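Local coordinates for protein pyrrolidone-carboxylate peptidase (Pyrococcus furiosus, PDB 1X10) that removes the N-terminal pyroglutamyl (5-oxoproline) group from peptides as a cysteine peptidase of the C15 family, at residues A137-Y140 with L141-V145; V167-I170 with P171-I175. The protein carries 3 engineered substitutions. All coordinates share one frame; numbering follows the deposited sequence.

Contact 1 (A137-Y140 with L141-V145); sequences AGLY and LSNYV. Engineered in segment 141-145: Ser142 (natural residue Cys).
Tyr140 and Leu141 meet where the loop 137-140 turns into helix 141-156, with Tyr140 at the N-cap position. This end of the helix lies in the active site. Ser142, engineered in place of the active-site cysteine, is in the first turn, and its OG is hydrogen-bonded to His166. Ala137 touches Glu79, the third active-site residue. Leu141 CD1 sits 4.2 Å above one face of the Tyr140 ring, offset toward the rim. CG of Tyr140 is anti to the backbone N (chi1 -169°), and the hydroxyl reaches Pro91 O. The carbonyl of Tyr140 starts the helix: Tyr144 N donates to Tyr140 O at 3.2 Å, with an N-H...O angle of 148°. Asn143 folds back over the loop. Its CG is also anti to the backbone N (chi1 176°), which lays the amide alongside Leu139, the two side chains pointing the same way. Leu139 CD2 is 3.9 Å from Asn143 ND2. ND2 also donates to Val83 O, so the amide ties the first turn of the helix to strand 76-83. One water accepts from Tyr140 N and Asn143 N and donates to Ala137 O. Another joins Asn143 ND2 to Tyr140 O. A third accepts from Ala137 N and donates to Asn143 OD1 at 2.9 Å.

Contact 2 (V167-I170 with P171-I175); sequences VPYI and PEQII
Ile170 and Gln173 close a tight turn: Ile170 runs extended into Pro171, residues 171-174 take helical backbone angles, and Gln173 N donates to Ile170 O at 2.9 Å. A second turn bond follows inside the helical part, from Ile174 N to Pro171 O.

The Gln173 side chain returns the grip. Its OE1 accepts from Ile170 N at 3.1 Å, with an N-H...O angle of 160°. The N-H meets a lone pair of OE1 in the carbonyl plane. Main chain and side chain of Gln173 thus hold both the N-H and the C=O of Ile170. The same oxygen lies in the plane of the Tyr169 ring, at its edge, 3.5 Å from Tyr169 CD1. Ring and amide planes are nearly perpendicular, 87° apart. Ile174 comes to the tyrosine obliquely, with CD1 3.7 Å from Tyr169 CB.

The Ile170 side chain meets Glu172. Its CG1 stands between the backbone N and the carbonyl carbon (chi1 54°), and this sends CD1 along the Glu172 side chain. The two chains run side by side, with Ile170 CD1 3.6 Å from Glu172 CG. Across the peptide link Ile170 CB comes within 3.4 Å of Pro171 CD, closer than usual carbon contact.

Pro171 and Ile174 rest on Pro130 of the third subunit. The turn links strand 161-167, which carries the active-site His166 near its end, to helix 175-178. Ile170 and Gln173 pack on Pro18 of helix 18-26, and Ile170 also touches Tyr189 of helix 189-206.

Overall arrangement
Contacts 1 and 2 follow one another along the chain but do not touch; their centres are 20 Å apart. Both lead a loop into helical backbone, and contact 2 begins at the end of strand 161-167, which follows helix 141-156 in sequence. Contact 1 is the more central: its centre is about 9 Å from the centre of the chain, that of contact 2 about 17 Å. It belongs to the active site, and waters supply much of its polar bonding. Contact 2 is also largely buried, although it includes an exposed glutamate. Contact 1 touches the second subunit through Leu139, contact 2 the third. In contact 2 a glutamine side chain bonds directly to the backbone. The asparagine of contact 1 instead bonds to a strand and reaches its loop through water.

Contact 1 (A137-Y140 with L141-V145)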
ATOM      1  N   ALA A 137     -14.111   3.444  12.090  1.00  9.78           N
ATOM      2  CA  ALA A 137     -14.600   4.432  11.133  1.00  9.91           C
ATOM      3  C   ALA A 137     -13.778   5.709  11.274  1.00 10.41           C
ATOM      4  O   ALA A 137     -14.164   6.777  10.782  1.00 10.62           O
ATOM      5  CB  ALA A 137     -16.075   4.725  11.398  1.00 10.31           C
ATOM      6  N   GLY A 138     -12.634   5.588  11.941  1.00 10.74           N
ATOM      7  CA  GLY A 138     -11.783   6.741  12.166  1.00 11.20           C
ATOM      8  C   GLY A 138     -12.304   7.481  13.387  1.00 11.65           C
ATOM      9  O   GLY A 138     -13.217   6.995  14.061  1.00 11.29           O
ATOM     10  N   LEU A 139     -11.736   8.649  13.680  1.00 11.87           N
ATOM     11  CA  LEU A 139     -12.165   9.452  14.827  1.00 12.31           C
ATOM     12  C   LEU A 139     -12.408  10.889  14.370  1.00 12.85           C
ATOM     13  O   LEU A 139     -12.193  11.850  15.122  1.00 12.71           O
ATOM     14  CB  LEU A 139     -11.098   9.419  15.933  1.00 12.87           C
ATOM     15  CG  LEU A 139     -10.836   8.043  16.557  1.00 12.88           C
ATOM     16  CD1 LEU A 139      -9.730   8.117  17.613  1.00 13.68           C
ATOM     17  CD2 LEU A 139     -12.118   7.558  17.181  1.00 12.40           C
ATOM     18  N   TYR A 140     -12.868  11.014  13.128  1.00 12.16           N
ATOM     19  CA  TYR A 140     -13.156  12.297  12.505  1.00 12.36           C
ATOM     20  C   TYR A 140     -14.680  12.455  12.429  1.00 11.92           C
ATOM     21  O   TYR A 140     -15.392  11.983  13.308  1.00 11.23           O
ATOM     22  CB  TYR A 140     -12.501  12.330  11.117  1.00 12.43           C
ATOM     23  CG  TYR A 140     -12.465  13.674  10.411  1.00 13.84           C
ATOM     24  CD1 TYR A 140     -11.955  14.812  11.039  1.00 14.42           C
ATOM     25  CD2 TYR A 140     -12.882  13.789   9.081  1.00 14.07           C
ATOM     26  CE1 TYR A 140     -11.855  16.029  10.360  1.00 14.98           C
ATOM     27  CE2 TYR A 140     -12.788  15.004   8.391  1.00 14.84           C
ATOM     28  CZ  TYR A 140     -12.274  16.116   9.037  1.00 14.96           C
ATOM     29  OH  TYR A 140     -12.177  17.310   8.359  1.00 14.57           O
ATOM     30  N   LEU A 141     -15.199  13.097  11.386  1.00 11.88           N
ATOM     31  CA  LEU A 141     -16.645  13.294  11.317  1.00 12.14           C
ATOM     32  C   LEU A 141     -17.512  12.077  11.018  1.00 11.97           C
ATOM     33  O   LEU A 141     -18.650  12.018  11.472  1.00 11.97           O
ATOM     34  CB  LEU A 141     -16.973  14.433  10.353  1.00 14.01           C
ATOM     35  CG  LEU A 141     -16.904  15.720  11.188  1.00 15.55           C
ATOM     36  CD1 LEU A 141     -16.225  16.823  10.440  1.00 16.55           C
ATOM     37  CD2 LEU A 141     -18.303  16.105  11.634  1.00 15.01           C
ATOM     38  N   SER A 142     -16.995  11.106  10.272  1.00 10.94           N
ATOM     39  CA  SER A 142     -17.792   9.917   9.979  1.00 10.69           C
ATOM     40  C   SER A 142     -18.128   9.193  11.279  1.00 10.17           C
ATOM     41  O   SER A 142     -19.286   8.864  11.526  1.00 10.40           O
ATOM     42  CB  SER A 142     -17.036   8.979   9.039  1.00 10.44           C
ATOM     43  OG  SER A 142     -16.906   9.569   7.754  1.00 10.20           O
ATOM     44  N   ASN A 143     -17.114   8.954  12.109  1.00  9.80           N
ATOM     45  CA  ASN A 143     -17.310   8.272  13.386  1.00 10.11           C
ATOM     46  C   ASN A 143     -18.203   9.100  14.309  1.00 10.10           C
ATOM     47  O   ASN A 143     -19.023   8.562  15.053  1.00  9.97           O
ATOM     48  CB  ASN A 143     -15.959   8.034  14.066  1.00 10.20           C
ATOM     49  CG  ASN A 143     -16.101   7.427  15.438  1.00 10.02           C
ATOM     50  OD1 ASN A 143     -16.392   6.239  15.580  1.00  9.87           O
ATOM     51  ND2 ASN A 143     -15.905   8.250  16.469  1.00 10.42           N
ATOM     52  N   TYR A 144     -18.020  10.413  14.249  1.00 10.45           N
ATOM     53  CA  TYR A 144     -18.773  11.373  15.051  1.00 10.35           C
ATOM     54  C   TYR A 144     -20.275  11.189  14.799  1.00 10.35           C
ATOM     55  O   TYR A 144     -21.055  11.001  15.736  1.00  9.98           O
ATOM     56  CB  TYR A 144     -18.322  12.784  14.660  1.00 10.38           C
ATOM     57  CG  TYR A 144     -18.976  13.946  15.378  1.00 11.18           C
ATOM     58  CD1 TYR A 144     -18.669  14.246  16.708  1.00 11.63           C
ATOM     59  CD2 TYR A 144     -19.831  14.808  14.691  1.00 10.85           C
ATOM     60  CE1 TYR A 144     -19.194  15.392  17.331  1.00 11.55           C
ATOM     61  CE2 TYR A 144     -20.355  15.945  15.298  1.00 11.77           C
ATOM     62  CZ  TYR A 144     -20.031  16.233  16.612  1.00 11.86           C
ATOM     63  OH  TYR A 144     -20.523  17.383  17.178  1.00 12.62           O
ATOM     64  N   VAL A 145     -20.679  11.225  13.534  1.00 10.20           N
ATOM     65  CA  VAL A 145     -22.088  11.053  13.201  1.00 10.58           C
ATOM     66  C   VAL A 145     -22.558   9.622  13.470  1.00 10.75           C
ATOM     67  O   VAL A 145     -23.679   9.409  13.936  1.00  9.85           O
ATOM     68  CB  VAL A 145     -22.368  11.418  11.725  1.00 11.42           C
ATOM     69  CG1 VAL A 145     -22.131  12.906  11.506  1.00 10.69           C
ATOM     70  CG2 VAL A 145     -21.477  10.605  10.811  1.00 13.74           C
TER
HETATM   71  O   HOH W   1     -15.154   3.772  14.811  1.00  7.10           O
HETATM   72  O   HOH W   2     -14.180   9.420  11.190  1.00  8.87           O
HETATM   73  O   HOH W   3     -15.413  11.010  16.105  1.00  7.48           O

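Contact 2 (V167-I170 with P171-I175)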
ATOM      1  N   VAL A 167     -17.267   4.808   1.401  1.00 10.78           N
ATOM      2  CA  VAL A 167     -17.033   4.497  -0.001  1.00 10.77           C
ATOM      3  C   VAL A 167     -15.667   5.035  -0.409  1.00 11.30           C
ATOM      4  O   VAL A 167     -15.176   6.005   0.163  1.00 11.26           O
ATOM      5  CB  VAL A 167     -18.112   5.126  -0.928  1.00 10.70           C
ATOM      6  CG1 VAL A 167     -19.507   4.700  -0.466  1.00 11.24           C
ATOM      7  CG2 VAL A 167     -17.980   6.650  -0.948  1.00 10.64           C
ATOM      8  N   PRO A 168     -15.027   4.393  -1.395  1.00 11.53           N
ATOM      9  CA  PRO A 168     -13.713   4.840  -1.859  1.00 11.43           C
ATOM     10  C   PRO A 168     -13.878   6.110  -2.688  1.00 11.45           C
ATOM     11  O   PRO A 168     -14.997   6.566  -2.930  1.00 11.33           O
ATOM     12  CB  PRO A 168     -13.238   3.678  -2.737  1.00 11.90           C
ATOM     13  CG  PRO A 168     -14.014   2.489  -2.227  1.00 11.36           C
ATOM     14  CD  PRO A 168     -15.372   3.080  -1.968  1.00 11.48           C
ATOM     15  N   TYR A 169     -12.756   6.680  -3.107  1.00 11.81           N
ATOM     16  CA  TYR A 169     -12.775   7.850  -3.980  1.00 11.62           C
ATOM     17  C   TYR A 169     -13.438   7.345  -5.260  1.00 11.71           C
ATOM     18  O   TYR A 169     -13.336   6.156  -5.570  1.00 10.35           O
ATOM     19  CB  TYR A 169     -11.360   8.234  -4.410  1.00 11.83           C
ATOM     20  CG  TYR A 169     -10.523   9.044  -3.460  1.00 12.25           C
ATOM     21  CD1 TYR A 169     -10.910  10.328  -3.070  1.00 13.19           C
ATOM     22  CD2 TYR A 169      -9.275   8.577  -3.046  1.00 12.96           C
ATOM     23  CE1 TYR A 169     -10.066  11.130  -2.298  1.00 13.58           C
ATOM     24  CE2 TYR A 169      -8.426   9.368  -2.285  1.00 13.49           C
ATOM     25  CZ  TYR A 169      -8.823  10.640  -1.919  1.00 13.71           C
ATOM     26  OH  TYR A 169      -7.963  11.428  -1.194  1.00 14.75           O
ATOM     27  N   ILE A 170     -14.115   8.218  -6.003  1.00 11.67           N
ATOM     28  CA  ILE A 170     -14.633   7.785  -7.295  1.00 12.30           C
ATOM     29  C   ILE A 170     -13.487   8.189  -8.233  1.00 12.54           C
ATOM     30  O   ILE A 170     -12.719   9.101  -7.911  1.00 12.48           O
ATOM     31  CB  ILE A 170     -15.959   8.480  -7.697  1.00 12.60           C
ATOM     32  CG1 ILE A 170     -15.825  10.000  -7.645  1.00 12.83           C
ATOM     33  CG2 ILE A 170     -17.080   7.996  -6.791  1.00 12.41           C
ATOM     34  CD1 ILE A 170     -17.071  10.719  -8.155  1.00 12.57           C
ATOM     35  N   PRO A 171     -13.341   7.510  -9.386  1.00 13.26           N
ATOM     36  CA  PRO A 171     -12.277   7.778 -10.367  1.00 13.70           C
ATOM     37  C   PRO A 171     -11.875   9.222 -10.667  1.00 14.90           C
ATOM     38  O   PRO A 171     -10.687   9.544 -10.663  1.00 15.16           O
ATOM     39  CB  PRO A 171     -12.767   7.041 -11.613  1.00 13.57           C
ATOM     40  CG  PRO A 171     -13.452   5.841 -11.013  1.00 13.21           C
ATOM     41  CD  PRO A 171     -14.261   6.474  -9.893  1.00 13.09           C
ATOM     42  N   GLU A 172     -12.844  10.091 -10.930  1.00 15.80           N
ATOM     43  CA  GLU A 172     -12.518  11.479 -11.249  1.00 16.75           C
ATOM     44  C   GLU A 172     -11.736  12.198 -10.153  1.00 17.00           C
ATOM     45  O   GLU A 172     -11.039  13.176 -10.426  1.00 17.13           O
ATOM     46  CB  GLU A 172     -13.786  12.266 -11.576  1.00 18.14           C
ATOM     47  CG  GLU A 172     -14.840  12.231 -10.492  1.00 20.26           C
ATOM     48  CD  GLU A 172     -16.143  12.854 -10.946  1.00 21.96           C
ATOM     49  OE1 GLU A 172     -16.290  14.093 -10.837  1.00 22.42           O
ATOM     50  OE2 GLU A 172     -17.016  12.098 -11.427  1.00 22.73           O
ATOM     51  N   GLN A 173     -11.841  11.713  -8.919  1.00 16.09           N
ATOM     52  CA  GLN A 173     -11.131  12.334  -7.805  1.00 15.56           C
ATOM     53  C   GLN A 173      -9.648  11.959  -7.789  1.00 16.12           C
ATOM     54  O   GLN A 173      -8.852  12.586  -7.090  1.00 15.59           O
ATOM     55  CB  GLN A 173     -11.762  11.918  -6.474  1.00 14.99           C
ATOM     56  CG  GLN A 173     -13.166  12.455  -6.241  1.00 13.71           C
ATOM     57  CD  GLN A 173     -13.694  12.089  -4.868  1.00 13.42           C
ATOM     58  OE1 GLN A 173     -14.020  10.931  -4.606  1.00 12.62           O
ATOM     59  NE2 GLN A 173     -13.765  13.076  -3.976  1.00 12.19           N
ATOM     60  N   ILE A 174      -9.287  10.935  -8.556  1.00 16.71           N
ATOM     61  CA  ILE A 174      -7.906  10.460  -8.606  1.00 18.26           C
ATOM     62  C   ILE A 174      -7.020  11.259  -9.567  1.00 19.36           C
ATOM     63  O   ILE A 174      -5.806  11.368  -9.369  1.00 19.56           O
ATOM     64  CB  ILE A 174      -7.853   8.968  -9.034  1.00 17.63           C
ATOM     65  CG1 ILE A 174      -8.767   8.128  -8.136  1.00 17.10           C
ATOM     66  CG2 ILE A 174      -6.420   8.453  -8.969  1.00 17.44           C
ATOM     67  CD1 ILE A 174      -8.430   8.192  -6.663  1.00 17.09           C
ATOM     68  N   ILE A 175      -7.633  11.821 -10.600  1.00 21.14           N
ATOM     69  CA  ILE A 175      -6.898  12.568 -11.616  1.00 23.17           C
ATOM     70  C   ILE A 175      -5.788  13.500 -11.117  1.00 24.91           C
ATOM     71  O   ILE A 175      -4.631  13.334 -11.503  1.00 24.71           O
ATOM     72  CB  ILE A 175      -7.862  13.371 -12.516  1.00 23.51           C
ATOM     73  CG1 ILE A 175      -8.949  12.447 -13.074  1.00 23.34           C
ATOM     74  CG2 ILE A 175      -7.089  14.011 -13.668  1.00 22.98           C
ATOM     75  CD1 ILE A 175      -8.415  11.180 -13.734  1.00 23.59           C
TER